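Local coordinates for Blr6230 protein (PDB 5NGG) that probably hydrolyses beta-lactam antibiotics with the help of zinc ions, as a metallo-beta-lactamase of subclass B3, at residues 38-46 / 255-264. Sequence-based numbering, arbitrary orientation. Where two conformers were deposited one is given.
Sequences FEPFQLIDN and MKDGAPNPFI
The forked end of Leu43 is the bump that meets the flat face of Phe263, with CG 3.7 Å from the ring centroid and almost exactly on the ring normal, a CH-pi contact. Phenylalanine offers a broad surface to rest on, and leucine suits it because its two methyls spread over one face of the ring: CD2 touches CG of Phe263 at 3.6 Å, while CD1 reaches over towards CE1. With chi1 at -171°, Leu43 extends away from its own backbone N, which brings the fork to the ring although CB sets out to the side rather than towards the 255-264 loop. Phe41 and Phe263 are nearly parallel but slid apart, centroids 6.0 Å from each other, so that CZ of Phe263 comes up to the edge of the Phe41 ring and hardly any face overlaps. Met255 fits its flexible thioether beside both: SD makes an oblique Met-aromatic contact with Phe41 and lies at the edge of Phe263, and a bend at chi3 (86°) carries CE to within 3.5 Å of both Gln42 O and Leu43 O.

Asn261 adds the polar link, its short amide offering both donor and acceptor. ND2 donates a nearly straight bond of 2.9 Å to Leu43 O, in the carbonyl plane, while OD1 accepts from Phe263 N and so holds the amide's rotation; the aliphatic part of Ile44 packs against ND2. Beyond it, CD1 of Ile44 meets CG1 of Ile264 at 4.0 Å. The OD1 bond closes an Asx turn, overlapping the type I turn 261-264, and the ND2 bond fastens the loop between helices 248-253 and 268-291 to the outermost strand 41-44 of the seven-stranded sheet, in the alpha-beta/beta-alpha sandwich of metallo-beta-lactamases.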
loop_
_atom_site.group_PDB
_atom_site.type_symbol
_atom_site.label_atom_id
_atom_site.label_comp_id
_atom_site.label_asym_id
_atom_site.label_seq_id
_atom_site.Cartn_x
_atom_site.Cartn_y
_atom_site.Cartn_z
ATOM N N PHE A 38 -7.257 2.675 -15.099
ATOM C CA PHE A 38 -8.537 2.624 -14.400
ATOM C C PHE A 38 -8.996 4.058 -14.203
ATOM O O PHE A 38 -8.185 4.931 -13.904
ATOM C CB PHE A 38 -8.400 1.926 -13.050
ATOM C CG PHE A 38 -9.716 1.539 -12.437
ATOM C CD1 PHE A 38 -10.315 0.320 -12.756
ATOM C CD2 PHE A 38 -10.372 2.379 -11.542
ATOM C CE1 PHE A 38 -11.523 -0.039 -12.191
ATOM C CE2 PHE A 38 -11.592 2.007 -10.987
ATOM C CZ PHE A 38 -12.167 0.805 -11.319
ATOM N N GLU A 39 -10.281 4.332 -14.409
ATOM C CA GLU A 39 -10.789 5.692 -14.265
ATOM C C GLU A 39 -10.720 6.140 -12.795
ATOM O O GLU A 39 -11.273 5.458 -11.920
ATOM C CB GLU A 39 -12.234 5.764 -14.767
ATOM C CG GLU A 39 -12.704 7.160 -15.124
ATOM C CD GLU A 39 -12.068 7.678 -16.400
ATOM O OE1 GLU A 39 -11.496 6.863 -17.162
ATOM O OE2 GLU A 39 -12.124 8.907 -16.626
ATOM N N PRO A 40 -10.095 7.301 -12.524
ATOM C CA PRO A 40 -10.017 7.761 -11.140
ATOM C C PRO A 40 -11.370 8.221 -10.610
ATOM O O PRO A 40 -12.246 8.595 -11.381
ATOM C CB PRO A 40 -9.005 8.899 -11.222
ATOM C CG PRO A 40 -9.170 9.439 -12.597
ATOM C CD PRO A 40 -9.385 8.215 -13.436
ATOM N N PHE A 41 -11.503 8.246 -9.286
ATOM C CA PHE A 41 -12.792 8.574 -8.680
ATOM C C PHE A 41 -12.638 8.937 -7.219
ATOM O O PHE A 41 -11.683 8.567 -6.531
ATOM C CB PHE A 41 -13.800 7.420 -8.823
ATOM C CG PHE A 41 -13.437 6.156 -8.067
ATOM C CD1 PHE A 41 -12.533 5.228 -8.592
ATOM C CD2 PHE A 41 -13.995 5.906 -6.817
ATOM C CE1 PHE A 41 -12.209 4.074 -7.894
ATOM C CE2 PHE A 41 -13.674 4.741 -6.122
ATOM C CZ PHE A 41 -12.768 3.827 -6.658
ATOM N N GLN A 42 -13.610 9.687 -6.722
ATOM C CA GLN A 42 -13.764 9.982 -5.288
ATOM C C GLN A 42 -14.306 8.725 -4.606
ATOM O O GLN A 42 -15.419 8.282 -4.912
ATOM C CB GLN A 42 -14.725 11.169 -5.090
ATOM C CG GLN A 42 -14.841 11.584 -3.627
ATOM C CD GLN A 42 -15.849 12.692 -3.412
ATOM O OE1 GLN A 42 -16.638 13.016 -4.300
ATOM N NE2 GLN A 42 -15.843 13.264 -2.228
ATOM N N LEU A 43 -13.532 8.148 -3.696
ATOM C CA LEU A 43 -13.852 6.882 -3.062
ATOM C C LEU A 43 -14.722 7.097 -1.810
ATOM O O LEU A 43 -15.817 6.524 -1.702
ATOM C CB LEU A 43 -12.537 6.123 -2.820
ATOM C CG LEU A 43 -12.659 4.691 -2.356
ATOM C CD1 LEU A 43 -11.384 3.903 -2.727
ATOM C CD2 LEU A 43 -12.901 4.599 -0.846
ATOM N N ILE A 44 -14.239 7.887 -0.850
ATOM C CA ILE A 44 -15.049 8.292 0.313
ATOM C C ILE A 44 -14.479 9.605 0.832
ATOM O O ILE A 44 -13.281 9.752 0.980
ATOM C CB ILE A 44 -15.096 7.211 1.420
ATOM C CG1 ILE A 44 -16.119 7.604 2.496
ATOM C CG2 ILE A 44 -13.706 6.908 2.012
ATOM C CD1 ILE A 44 -16.498 6.454 3.424
ATOM N N ASP A 45 -15.356 10.579 1.034
ATOM C CA ASP A 45 -14.996 11.879 1.607
ATOM C C ASP A 45 -13.779 12.436 0.833
ATOM O O ASP A 45 -13.884 12.647 -0.382
ATOM C CB ASP A 45 -14.803 11.745 3.117
ATOM C CG ASP A 45 -14.791 13.074 3.856
ATOM O OD1 ASP A 45 -15.003 14.155 3.242
ATOM O OD2 ASP A 45 -14.562 13.025 5.094
ATOM N N ASN A 46 -12.656 12.687 1.510
ATOM C CA ASN A 46 -11.491 13.314 0.899
ATOM C C ASN A 46 -10.441 12.332 0.377
ATOM O O ASN A 46 -9.322 12.737 0.115
ATOM C CB ASN A 46 -10.873 14.342 1.849
ATOM C CG ASN A 46 -10.392 13.783 3.166
ATOM O OD1 ASN A 46 -10.954 12.819 3.702
ATOM N ND2 ASN A 46 -9.397 14.449 3.740
ATOM N N MET A 255 -21.503 2.125 -6.509
ATOM C CA MET A 255 -21.668 3.530 -6.082
ATOM C C MET A 255 -22.805 4.202 -6.828
ATOM O O MET A 255 -22.874 4.131 -8.041
ATOM C CB MET A 255 -20.399 4.342 -6.301
ATOM C CG MET A 255 -19.246 3.855 -5.471
ATOM S SD MET A 255 -17.796 4.895 -5.612
ATOM C CE MET A 255 -18.117 6.154 -4.366
ATOM N N LYS A 256 -23.685 4.859 -6.089
ATOM C CA LYS A 256 -24.827 5.556 -6.675
ATOM C C LYS A 256 -25.173 6.708 -5.761
ATOM O O LYS A 256 -25.121 6.570 -4.525
ATOM C CB LYS A 256 -26.028 4.619 -6.822
ATOM N N ASP A 257 -25.532 7.839 -6.366
ATOM C CA ASP A 257 -25.949 9.016 -5.618
ATOM C C ASP A 257 -27.119 8.647 -4.727
ATOM O O ASP A 257 -28.116 8.109 -5.208
ATOM C CB ASP A 257 -26.365 10.141 -6.566
ATOM N N GLY A 258 -26.961 8.889 -3.428
ATOM C CA GLY A 258 -28.003 8.619 -2.443
ATOM C C GLY A 258 -28.025 7.221 -1.848
ATOM O O GLY A 258 -28.813 6.970 -0.949
ATOM N N ALA A 259 -27.191 6.308 -2.352
ATOM C CA ALA A 259 -27.108 4.954 -1.823
ATOM C C ALA A 259 -25.928 4.855 -0.868
ATOM O O ALA A 259 -25.008 5.665 -0.937
ATOM C CB ALA A 259 -26.942 3.954 -2.948
ATOM N N PRO A 260 -25.899 3.818 -0.011
ATOM C CA PRO A 260 -24.792 3.748 0.954
ATOM C C PRO A 260 -23.443 3.582 0.252
ATOM O O PRO A 260 -23.364 2.957 -0.813
ATOM C CB PRO A 260 -25.102 2.491 1.762
ATOM C CG PRO A 260 -26.579 2.319 1.611
ATOM C CD PRO A 260 -26.895 2.765 0.221
ATOM N N ASN A 261 -22.393 4.126 0.846
ATOM C CA ASN A 261 -21.070 4.020 0.253
ATOM C C ASN A 261 -20.620 2.556 0.388
ATOM O O ASN A 261 -20.478 2.047 1.505
ATOM C CB ASN A 261 -20.099 4.951 0.935
ATOM C CG ASN A 261 -18.752 4.969 0.222
ATOM O OD1 ASN A 261 -18.185 3.931 -0.019
ATOM N ND2 ASN A 261 -18.256 6.133 -0.130
ATOM N N PRO A 262 -20.378 1.869 -0.743
ATOM C CA PRO A 262 -20.086 0.425 -0.687
ATOM C C PRO A 262 -18.702 0.085 -0.117
ATOM O O PRO A 262 -18.401 -1.090 0.138
ATOM C CB PRO A 262 -20.206 -0.011 -2.146
ATOM C CG PRO A 262 -19.868 1.212 -2.919
ATOM C CD PRO A 262 -20.432 2.359 -2.135
ATOM N N PHE A 263 -17.847 1.108 0.051
ATOM C CA PHE A 263 -16.536 0.879 0.665
ATOM C C PHE A 263 -16.588 0.731 2.179
ATOM O O PHE A 263 -15.618 0.304 2.801
ATOM C CB PHE A 263 -15.541 1.966 0.218
ATOM C CG PHE A 263 -15.246 1.908 -1.265
ATOM C CD1 PHE A 263 -14.235 1.077 -1.738
ATOM C CD2 PHE A 263 -15.972 2.640 -2.187
ATOM C CE1 PHE A 263 -14.003 0.953 -3.085
ATOM C CE2 PHE A 263 -15.720 2.535 -3.555
ATOM C CZ PHE A 263 -14.742 1.678 -4.006
ATOM N N ILE A 264 -17.748 1.042 2.781
ATOM C CA ILE A 264 -17.949 0.818 4.208
ATOM C C ILE A 264 -18.389 -0.638 4.417
ATOM O O ILE A 264 -19.524 -1.010 4.090
ATOM C CB ILE A 264 -19.009 1.782 4.778
ATOM C CG1 ILE A 264 -18.579 3.254 4.604
ATOM C CG2 ILE A 264 -19.296 1.450 6.244
ATOM C CD1 ILE A 264 -19.666 4.275 4.896
#